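Long-range contact in acid phosphatase (Mycobacterium tuberculosis, PDB 2A6P), which acts as a broad-specificity phosphatase that removes phosphate from sugar phosphates and can serve as a fructose-1,6-bisphosphatase in gluconeogenesis: residues 13-18 and 158-163. Numbering follows the deposited sequence.
Sequences LLLLRH and AVITRW. With SO4 (sulfate ion), chain C.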
ATOM      1  N   LEU A  13      -2.507  -8.023  10.519  1.00 18.52           N
ATOM      2  CA  LEU A  13      -3.710  -8.484   9.824  1.00 17.05           C
ATOM      3  C   LEU A  13      -3.333  -8.595   8.344  1.00 16.59           C
ATOM      4  O   LEU A  13      -3.013  -7.589   7.708  1.00 16.96           O
ATOM      5  CB  LEU A  13      -4.857  -7.475   9.989  1.00 15.78           C
ATOM      6  CG  LEU A  13      -6.060  -7.627   9.040  1.00 14.29           C
ATOM      7  CD1 LEU A  13      -6.712  -8.997   9.219  1.00 14.68           C
ATOM      8  CD2 LEU A  13      -7.060  -6.523   9.301  1.00 14.73           C
ATOM      9  N   LEU A  14      -3.329  -9.805   7.799  1.00 16.17           N
ATOM     10  CA  LEU A  14      -2.986  -9.953   6.390  1.00 17.02           C
ATOM     11  C   LEU A  14      -4.260 -10.253   5.622  1.00 17.40           C
ATOM     12  O   LEU A  14      -5.178 -10.875   6.154  1.00 17.97           O
ATOM     13  CB  LEU A  14      -1.992 -11.098   6.152  1.00 17.06           C
ATOM     14  CG  LEU A  14      -0.850 -11.509   7.094  1.00 19.28           C
ATOM     15  CD1 LEU A  14       0.349 -11.873   6.230  1.00 18.50           C
ATOM     16  CD2 LEU A  14      -0.483 -10.418   8.066  1.00 21.27           C
ATOM     17  N   LEU A  15      -4.323  -9.795   4.378  1.00 16.58           N
ATOM     18  CA  LEU A  15      -5.481 -10.055   3.536  1.00 15.94           C
ATOM     19  C   LEU A  15      -4.989 -10.642   2.230  1.00 15.83           C
ATOM     20  O   LEU A  15      -4.014 -10.161   1.661  1.00 17.62           O
ATOM     21  CB  LEU A  15      -6.266  -8.774   3.252  1.00 16.29           C
ATOM     22  CG  LEU A  15      -6.822  -8.066   4.485  1.00 18.20           C
ATOM     23  CD1 LEU A  15      -5.765  -7.134   5.080  1.00 17.68           C
ATOM     24  CD2 LEU A  15      -8.042  -7.285   4.078  1.00 17.70           C
ATOM     25  N   LEU A  16      -5.661 -11.686   1.760  1.00 14.07           N
ATOM     26  CA  LEU A  16      -5.291 -12.334   0.505  1.00 13.61           C
ATOM     27  C   LEU A  16      -6.493 -12.395  -0.433  1.00 13.56           C
ATOM     28  O   LEU A  16      -7.543 -12.950  -0.063  1.00 12.34           O
ATOM     29  CB  LEU A  16      -4.799 -13.764   0.769  1.00 12.56           C
ATOM     30  CG  LEU A  16      -4.605 -14.628  -0.493  1.00 14.35           C
ATOM     31  CD1 LEU A  16      -3.474 -14.043  -1.343  1.00 12.15           C
ATOM     32  CD2 LEU A  16      -4.301 -16.081  -0.129  1.00 12.06           C
ATOM     33  N   ARG A  17      -6.355 -11.826  -1.630  1.00 11.78           N
ATOM     34  CA  ARG A  17      -7.445 -11.880  -2.602  1.00 13.46           C
ATOM     35  C   ARG A  17      -7.329 -13.225  -3.326  1.00 14.30           C
ATOM     36  O   ARG A  17      -6.226 -13.711  -3.557  1.00 16.48           O
ATOM     37  CB  ARG A  17      -7.343 -10.750  -3.644  1.00 12.84           C
ATOM     38  CG  ARG A  17      -8.464 -10.820  -4.701  1.00 13.23           C
ATOM     39  CD  ARG A  17      -8.384  -9.700  -5.723  1.00 13.47           C
ATOM     40  NE  ARG A  17      -9.481  -9.761  -6.696  1.00 15.53           N
ATOM     41  CZ  ARG A  17      -9.520  -9.049  -7.822  1.00 15.56           C
ATOM     42  NH1 ARG A  17      -8.529  -8.222  -8.120  1.00 15.24           N
ATOM     43  NH2 ARG A  17     -10.533  -9.180  -8.665  1.00 13.85           N
ATOM     44  N   HIS A  18      -8.460 -13.825  -3.678  1.00 14.20           N
ATOM     45  CA  HIS A  18      -8.436 -15.095  -4.386  1.00 12.76           C
ATOM     46  C   HIS A  18      -7.818 -14.930  -5.786  1.00 13.29           C
ATOM     47  O   HIS A  18      -7.671 -13.814  -6.298  1.00 11.66           O
ATOM     48  CB  HIS A  18      -9.856 -15.645  -4.510  1.00 10.51           C
ATOM     49  CG  HIS A  18     -10.776 -14.771  -5.297  1.00 10.26           C
ATOM     50  ND1 HIS A  18     -10.677 -14.626  -6.664  1.00 11.74           N
ATOM     51  CD2 HIS A  18     -11.815 -13.994  -4.910  1.00  7.53           C
ATOM     52  CE1 HIS A  18     -11.617 -13.797  -7.085  1.00 11.69           C
ATOM     53  NE2 HIS A  18     -12.322 -13.401  -6.040  1.00  9.85           N
ATOM     54  N   ALA A 158     -11.991  -2.590   1.490  1.00 14.34           N
ATOM     55  CA  ALA A 158     -12.896  -1.994   2.462  1.00 13.42           C
ATOM     56  C   ALA A 158     -12.280  -2.184   3.833  1.00 14.06           C
ATOM     57  O   ALA A 158     -12.218  -1.250   4.635  1.00 13.49           O
ATOM     58  CB  ALA A 158     -14.265  -2.678   2.408  1.00 11.59           C
ATOM     59  N   VAL A 159     -11.843  -3.407   4.111  1.00 13.44           N
ATOM     60  CA  VAL A 159     -11.225  -3.692   5.400  1.00 15.36           C
ATOM     61  C   VAL A 159      -9.989  -2.822   5.609  1.00 15.49           C
ATOM     62  O   VAL A 159      -9.814  -2.229   6.667  1.00 16.95           O
ATOM     63  CB  VAL A 159     -10.833  -5.165   5.515  1.00 16.05           C
ATOM     64  CG1 VAL A 159     -10.045  -5.399   6.806  1.00 16.85           C
ATOM     65  CG2 VAL A 159     -12.103  -6.024   5.493  1.00 17.21           C
ATOM     66  N   ILE A 160      -9.144  -2.733   4.587  1.00 16.07           N
ATOM     67  CA  ILE A 160      -7.928  -1.914   4.668  1.00 15.26           C
ATOM     68  C   ILE A 160      -8.259  -0.445   4.911  1.00 14.79           C
ATOM     69  O   ILE A 160      -7.658   0.198   5.779  1.00 11.14           O
ATOM     70  CB  ILE A 160      -7.099  -2.030   3.373  1.00 15.08           C
ATOM     71  CG1 ILE A 160      -6.550  -3.455   3.237  1.00 14.21           C
ATOM     72  CG2 ILE A 160      -5.979  -1.002   3.368  1.00 15.71           C
ATOM     73  CD1 ILE A 160      -5.878  -3.706   1.925  1.00 14.29           C
ATOM     74  N   THR A 161      -9.207   0.082   4.134  1.00 14.77           N
ATOM     75  CA  THR A 161      -9.615   1.478   4.272  1.00 15.54           C
ATOM     76  C   THR A 161     -10.087   1.769   5.690  1.00 15.11           C
ATOM     77  O   THR A 161      -9.812   2.833   6.233  1.00 14.12           O
ATOM     78  CB  THR A 161     -10.752   1.828   3.294  1.00 15.54           C
ATOM     79  OG1 THR A 161     -10.307   1.613   1.949  1.00 19.67           O
ATOM     80  CG2 THR A 161     -11.161   3.280   3.444  1.00 15.77           C
ATOM     81  N   ARG A 162     -10.801   0.817   6.284  1.00 15.77           N
ATOM     82  CA  ARG A 162     -11.313   0.979   7.639  1.00 17.20           C
ATOM     83  C   ARG A 162     -10.221   0.760   8.673  1.00 18.17           C
ATOM     84  O   ARG A 162     -10.227   1.393   9.735  1.00 18.51           O
ATOM     85  CB  ARG A 162     -12.482   0.020   7.875  1.00 18.68           C
ATOM     86  CG  ARG A 162     -13.670   0.279   6.943  1.00 19.48           C
ATOM     87  CD  ARG A 162     -14.131   1.727   7.052  1.00 20.61           C
ATOM     88  NE  ARG A 162     -14.605   2.033   8.400  1.00 22.61           N
ATOM     89  CZ  ARG A 162     -14.821   3.261   8.855  1.00 23.06           C
ATOM     90  NH1 ARG A 162     -14.599   4.313   8.074  1.00 24.38           N
ATOM     91  NH2 ARG A 162     -15.271   3.436  10.090  1.00 25.52           N
ATOM     92  N   TRP A 163      -9.288  -0.136   8.373  1.00 16.54           N
ATOM     93  CA  TRP A 163      -8.185  -0.382   9.294  1.00 18.51           C
ATOM     94  C   TRP A 163      -7.467   0.943   9.538  1.00 18.35           C
ATOM     95  O   TRP A 163      -7.124   1.273  10.679  1.00 18.71           O
ATOM     96  CB  TRP A 163      -7.189  -1.398   8.719  1.00 18.95           C
ATOM     97  CG  TRP A 163      -6.001  -1.605   9.611  1.00 18.74           C
ATOM     98  CD1 TRP A 163      -4.792  -0.975   9.527  1.00 19.46           C
ATOM     99  CD2 TRP A 163      -5.927  -2.463  10.762  1.00 19.19           C
ATOM    100  NE1 TRP A 163      -3.965  -1.387  10.551  1.00 17.89           N
ATOM    101  CE2 TRP A 163      -4.637  -2.298  11.325  1.00 19.10           C
ATOM    102  CE3 TRP A 163      -6.826  -3.352  11.376  1.00 19.39           C
ATOM    103  CZ2 TRP A 163      -4.221  -2.993  12.468  1.00 17.38           C
ATOM    104  CZ3 TRP A 163      -6.413  -4.044  12.515  1.00 19.28           C
ATOM    105  CH2 TRP A 163      -5.117  -3.857  13.048  1.00 19.87           C
TER
HETATM  106  S   SO4 C 204     -13.676 -11.561  -9.229  1.00 41.53           S
HETATM  107  O1  SO4 C 204     -12.224 -11.225  -9.381  1.00 43.69           O
HETATM  108  O2  SO4 C 204     -13.889 -12.948  -9.896  1.00 44.06           O
HETATM  109  O3  SO4 C 204     -13.965 -11.737  -7.859  1.00 44.41           O
HETATM  110  O4  SO4 C 204     -14.350 -10.624 -10.086  1.00 46.25           O
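The indole of Trp-163 meets Leu-13 obliquely: methyl CD2 reaches the benzo part of the ring, 3.8 Å from CE3, leucine and indole lying alongside and pointing opposite ways. Phe-186 meets the same ring with its plane steeply inclined, Arg-191 adds a cation-pi contact, and NE1 is hydrogen-bonded to the carbonyl oxygen of Gly-185, so a broad, largely apolar residue can be buried with its one polar atom satisfied. Two more flat groups, the Arg-17 guanidinium and the His-18 imidazole, offer their edges to a sulfate ion; NE2 of His-18 gives O3 a weak bond of 3.0 Å.

Strand 13-17 and the 158-163 part of helix 153-163 run nearly antiparallel, at 156°, their axes 10.3 Å apart, and compact branched aliphatic side chains suit the interval. With CG1 anti to its backbone N (chi1 174°), Val-159 brings that methyl against both leucines, 4.0 Å from Leu-13 CD2. Leu-15 packs CD2 on Val-159 CB at 3.8 Å, and both its branches reach CG1 of Ile-160. Alternation along the strand sends Leu-14 and Leu-16 to the other side of the sheet, where they touch Ile-183 and Ile-181.

Such helix-on-sheet packing is typical of the alpha/beta core of the histidine phosphatase superfamily, whose central strand ends at the Arg-His pair, with His-18 the inferred phosphohistidine.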